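Local coordinates for SnoaL-like domain-containing protein (Silicibacter pomeroyi, PDB 3FLJ) that is of unknown function but adopts the cystatin-like alpha+beta fold of the SnoaL-like family, whose curved sheet commonly encloses a small-molecule pocket, at residues Q73-F78 and L92-K97; G105-T110 and Q118-V123. One frame throughout, in Å; residues are numbered along the deposited sequence.

Interaction 1: Q73-F78 and L92-K97; sequences QVFSEF and LEFQCK
Lys97, Phe78 and Cys96 bury the most surface where the chain leaving helix 61-74 meets strand 89-98. Lys97 forms a hydrogen-bonded antiparallel pair with Ser76: its N donates to Ser76 O at 2.8 Å, and its O accepts from Ser76 N. A water bridges the same end, donating to Val74 O and, over a longer distance, to Lys97 O, while accepting from Ser76 OG. The aliphatic part of Lys97 runs alongside Glu77, its CD 3.4 Å from Glu77 OE1; the charged ends stay apart, with Lys97 NZ 4.8 Å from Glu77 OE2.

With SG placed between its own backbone N and carbonyl carbon (chi1 62°), Cys96 sets its sulfur over the centre of the Phe75 ring, 3.6 Å from the centroid. Its CB meets Phe78 CD2 at 3.8 Å. Phe78 also brings its CE2-CZ side over one face of Phe94, CE2 reaching Phe94 CD1 at 3.3 Å; the planes are 29° apart and the rings are displaced well past one another. Phe75 CE2 approaches Phe94 CE1 obliquely at 4.1 Å, completing an aromatic cluster. Beyond it, Tyr80 meets Phe78 edge-to-face. The chemistry is thus divided: backbone bonds and water fix the helix-to-strand junction, whereas sulfur and three rings form an apolar cluster whose Phe78 end lies near an unidentified ligand, consistent with a pocket there.

Interaction 2: G105-T110 and Q118-V123; sequences GVDLIT and QDFEVV
Thr110 O is gripped by two backbone donors, Gln118 N at 2.9 Å and Asp119 N at 3.2 Å, the latter on a lone pair in the carbonyl plane. Two residues thus face one, a classic beta bulge in the hairpin of strands 101-111 and 117-125. Past the bulge the antiparallel ladder is regular, its shortest bond running from Leu108 N to Glu121 O at 2.8 Å.

On the face carrying Asp107, Ile109, Phe120 and Val122, Phe120 has CG anti to its N (chi1 -166°), which lays the ring beside strand 101-111. There Ile109 CD1 sits over one ring face, 3.5 Å from the centroid, in a CH-pi contact, and helix 22-31 covers both residues through Met27. Replacing Phe120 with an alanine would probably leave Ile109 CD1 without its aromatic platform and the Asp107 carboxylate less confined. The other face, with Val106, Leu108 and Val123, packs on the second subunit, whose Arg81 and Arg125 form salt bridges with Glu121.

Asp107 OD2 is hydrogen-bonded to Tyr80 OH, and an unidentified ligand lies close to this carboxylate. Its OD1 rests near the plane of the Phe120 ring, 3.5 Å from CE1, and 3.6 Å from Val122 CG2.

Overall arrangement
Interactions 1 and 2 lie in one curved, mixed sheet, their centres about 14 Å apart, and all of 73-78 and 92-97 precedes 105-110 and 118-123 along the chain. Strands 89-98 and 101-111, successive in sequence and neighbours in the sheet, join them: Phe94 N lies 2.8 Å from Gly105 O, and Leu92 O 2.9 Å from Asp107 N, both probable hydrogen bonds. Phe94 CE2 also packs 3.3 Å from Asp107 OD1, making the aromatic cluster of 73-78/92-97 continuous with the acidic side chain of 105-110/118-123. Unidentified ligand atoms lie near both Phe78 and Asp107, consistent with one pocket, though not proof of it, while both interactions also touch the second subunit.

Interaction 1: Q73-F78 and L92-K97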
# COMPACT_ATOMS: atom_id res chain seq x y z
N GLN A 73 18.71 -0.99 2.91
CA GLN A 73 19.80 -0.04 3.12
C GLN A 73 19.33 1.43 3.04
O GLN A 73 19.76 2.24 3.86
CB GLN A 73 20.92 -0.25 2.10
CG GLN A 73 21.72 -1.55 2.28
CD GLN A 73 22.99 -1.40 3.09
OE1 GLN A 73 23.16 -0.46 3.88
NE2 GLN A 73 23.92 -2.32 2.88
N VAL A 74 18.48 1.73 2.05
CA VAL A 74 17.92 3.09 1.86
C VAL A 74 17.05 3.49 3.06
O VAL A 74 17.22 4.59 3.59
CB VAL A 74 17.12 3.22 0.53
CG1 VAL A 74 16.42 4.59 0.43
CG2 VAL A 74 18.03 3.02 -0.67
N PHE A 75 16.16 2.59 3.48
CA PHE A 75 15.27 2.87 4.61
C PHE A 75 15.99 2.97 5.96
O PHE A 75 16.98 2.28 6.19
CB PHE A 75 14.14 1.82 4.77
CG PHE A 75 13.14 1.75 3.62
CD1 PHE A 75 12.77 2.87 2.84
CD2 PHE A 75 12.45 0.55 3.42
CE1 PHE A 75 11.80 2.75 1.83
CE2 PHE A 75 11.46 0.43 2.42
CZ PHE A 75 11.13 1.52 1.62
N SER A 76 15.48 3.84 6.82
CA SER A 76 15.92 3.99 8.20
C SER A 76 14.68 4.01 9.09
O SER A 76 13.57 4.26 8.61
CB SER A 76 16.74 5.27 8.38
OG SER A 76 16.03 6.40 7.91
N GLU A 77 14.88 3.72 10.38
CA GLU A 77 13.82 3.67 11.38
C GLU A 77 12.67 2.73 10.93
O GLU A 77 11.50 3.04 11.10
CB GLU A 77 13.29 5.09 11.69
CG GLU A 77 14.38 6.10 12.12
CD GLU A 77 13.84 7.47 12.58
OE1 GLU A 77 12.60 7.65 12.74
OE2 GLU A 77 14.67 8.38 12.80
N PHE A 78 13.04 1.60 10.32
CA PHE A 78 12.06 0.69 9.74
C PHE A 78 11.42 -0.18 10.81
O PHE A 78 12.12 -0.72 11.68
CB PHE A 78 12.71 -0.20 8.66
CG PHE A 78 11.72 -1.06 7.90
CD1 PHE A 78 11.27 -2.28 8.43
CD2 PHE A 78 11.22 -0.63 6.67
CE1 PHE A 78 10.33 -3.07 7.74
CE2 PHE A 78 10.29 -1.41 5.96
CZ PHE A 78 9.84 -2.64 6.50
N LEU A 92 1.74 -6.77 4.89
CA LEU A 92 2.57 -6.34 6.02
C LEU A 92 2.77 -4.82 5.91
O LEU A 92 3.53 -4.33 5.07
CB LEU A 92 3.92 -7.06 6.06
CG LEU A 92 3.96 -8.57 6.30
CD1 LEU A 92 3.51 -9.33 5.08
CD2 LEU A 92 5.38 -9.03 6.75
N GLU A 93 2.08 -4.10 6.78
CA GLU A 93 2.13 -2.64 6.85
C GLU A 93 3.36 -2.21 7.63
O GLU A 93 3.59 -2.71 8.72
CB GLU A 93 0.86 -2.12 7.52
CG GLU A 93 0.76 -0.63 7.77
CD GLU A 93 -0.45 -0.32 8.62
OE1 GLU A 93 -1.49 -0.95 8.42
OE2 GLU A 93 -0.36 0.51 9.51
N PHE A 94 4.11 -1.25 7.08
CA PHE A 94 5.32 -0.71 7.73
C PHE A 94 5.39 0.81 7.69
O PHE A 94 4.67 1.45 6.91
CB PHE A 94 6.58 -1.30 7.10
CG PHE A 94 6.78 -0.96 5.63
CD1 PHE A 94 7.45 0.21 5.25
CD2 PHE A 94 6.34 -1.83 4.64
CE1 PHE A 94 7.67 0.52 3.89
CE2 PHE A 94 6.55 -1.54 3.26
CZ PHE A 94 7.21 -0.36 2.89
N GLN A 95 6.24 1.36 8.56
CA GLN A 95 6.60 2.77 8.60
C GLN A 95 8.13 2.85 8.62
O GLN A 95 8.81 1.99 9.20
CB GLN A 95 5.99 3.47 9.80
CG GLN A 95 6.13 5.01 9.76
CD GLN A 95 5.41 5.74 10.88
OE1 GLN A 95 4.59 5.16 11.59
NE2 GLN A 95 5.73 7.02 11.04
N CYS A 96 8.67 3.88 7.96
CA CYS A 96 10.12 4.12 7.90
C CYS A 96 10.38 5.55 7.44
O CYS A 96 9.44 6.37 7.36
CB CYS A 96 10.79 3.09 6.96
SG CYS A 96 10.21 3.19 5.28
N LYS A 97 11.66 5.87 7.25
CA LYS A 97 12.08 7.13 6.65
C LYS A 97 13.04 6.88 5.48
O LYS A 97 13.70 5.83 5.42
CB LYS A 97 12.73 8.06 7.67
CG LYS A 97 11.90 8.31 8.92
CD LYS A 97 12.44 9.39 9.85
CE LYS A 97 12.23 10.79 9.29
NZ LYS A 97 12.52 11.88 10.28
O HOH W 1 16.88 6.67 5.37

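Interaction 2: G105-T110 and Q118-V123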
# COMPACT_ATOMS: atom_id res chain seq x y z
N GLY A 105 4.12 2.15 4.11
CA GLY A 105 3.91 1.22 3.01
C GLY A 105 3.33 -0.11 3.41
O GLY A 105 3.09 -0.33 4.60
N VAL A 106 3.06 -0.93 2.40
CA VAL A 106 2.59 -2.31 2.56
C VAL A 106 3.36 -3.25 1.62
O VAL A 106 3.48 -2.95 0.43
CB VAL A 106 1.07 -2.47 2.27
CG1 VAL A 106 0.62 -3.98 2.36
CG2 VAL A 106 0.25 -1.61 3.24
N ASP A 107 3.87 -4.35 2.18
CA ASP A 107 4.45 -5.46 1.40
C ASP A 107 3.29 -6.42 1.15
O ASP A 107 2.78 -7.04 2.09
CB ASP A 107 5.57 -6.18 2.17
CG ASP A 107 6.77 -5.29 2.47
OD1 ASP A 107 7.10 -4.40 1.65
OD2 ASP A 107 7.42 -5.52 3.50
N LEU A 108 2.85 -6.53 -0.11
CA LEU A 108 1.77 -7.44 -0.52
C LEU A 108 2.44 -8.75 -0.92
O LEU A 108 3.14 -8.80 -1.94
CB LEU A 108 0.94 -6.87 -1.67
CG LEU A 108 0.12 -5.63 -1.34
CD1 LEU A 108 -0.37 -4.93 -2.62
CD2 LEU A 108 -1.05 -5.98 -0.40
N ILE A 109 2.22 -9.80 -0.12
CA ILE A 109 2.88 -11.09 -0.29
C ILE A 109 1.90 -12.18 -0.67
O ILE A 109 0.84 -12.29 -0.05
CB ILE A 109 3.62 -11.51 1.01
CG1 ILE A 109 4.69 -10.48 1.41
CG2 ILE A 109 4.27 -12.91 0.87
CD1 ILE A 109 5.82 -10.22 0.40
N THR A 110 2.26 -12.96 -1.70
CA THR A 110 1.55 -14.16 -2.12
C THR A 110 2.55 -15.31 -2.00
O THR A 110 3.63 -15.26 -2.62
CB THR A 110 1.03 -14.08 -3.56
OG1 THR A 110 0.35 -12.83 -3.74
CG2 THR A 110 0.06 -15.25 -3.84
N GLN A 118 6.27 -15.94 -3.61
CA GLN A 118 6.09 -16.04 -5.07
C GLN A 118 5.93 -14.64 -5.69
O GLN A 118 6.52 -14.38 -6.73
CB GLN A 118 4.89 -16.92 -5.42
CG GLN A 118 4.76 -17.30 -6.91
CD GLN A 118 5.94 -18.14 -7.42
OE1 GLN A 118 6.04 -19.34 -7.12
NE2 GLN A 118 6.81 -17.52 -8.21
N ASP A 119 5.09 -13.80 -5.08
CA ASP A 119 4.86 -12.40 -5.50
C ASP A 119 5.06 -11.49 -4.31
O ASP A 119 4.53 -11.78 -3.23
CB ASP A 119 3.45 -12.20 -6.04
CG ASP A 119 3.19 -13.00 -7.29
OD1 ASP A 119 3.77 -12.66 -8.33
OD2 ASP A 119 2.39 -13.95 -7.23
N PHE A 120 5.80 -10.40 -4.51
CA PHE A 120 6.16 -9.41 -3.49
C PHE A 120 5.95 -8.06 -4.19
O PHE A 120 6.77 -7.65 -5.02
CB PHE A 120 7.63 -9.67 -3.10
CG PHE A 120 8.10 -8.98 -1.82
CD1 PHE A 120 7.70 -7.68 -1.45
CD2 PHE A 120 9.07 -9.62 -1.03
CE1 PHE A 120 8.19 -7.08 -0.28
CE2 PHE A 120 9.56 -9.02 0.15
CZ PHE A 120 9.13 -7.74 0.51
N GLU A 121 4.84 -7.38 -3.87
CA GLU A 121 4.46 -6.11 -4.47
C GLU A 121 4.41 -5.04 -3.39
O GLU A 121 3.74 -5.24 -2.37
CB GLU A 121 3.11 -6.28 -5.15
CG GLU A 121 2.61 -5.06 -5.92
CD GLU A 121 1.48 -5.39 -6.86
OE1 GLU A 121 0.74 -6.36 -6.60
OE2 GLU A 121 1.32 -4.69 -7.86
N VAL A 122 5.11 -3.91 -3.60
CA VAL A 122 5.22 -2.85 -2.60
C VAL A 122 4.45 -1.60 -3.02
O VAL A 122 4.66 -1.08 -4.13
CB VAL A 122 6.69 -2.50 -2.30
CG1 VAL A 122 6.80 -1.36 -1.22
CG2 VAL A 122 7.46 -3.73 -1.85
N VAL A 123 3.57 -1.13 -2.14
CA VAL A 123 2.79 0.12 -2.31
C VAL A 123 3.20 1.05 -1.15
O VAL A 123 3.50 0.57 -0.06
CB VAL A 123 1.24 -0.13 -2.36
CG1 VAL A 123 0.85 -0.84 -3.65
CG2 VAL A 123 0.75 -0.93 -1.18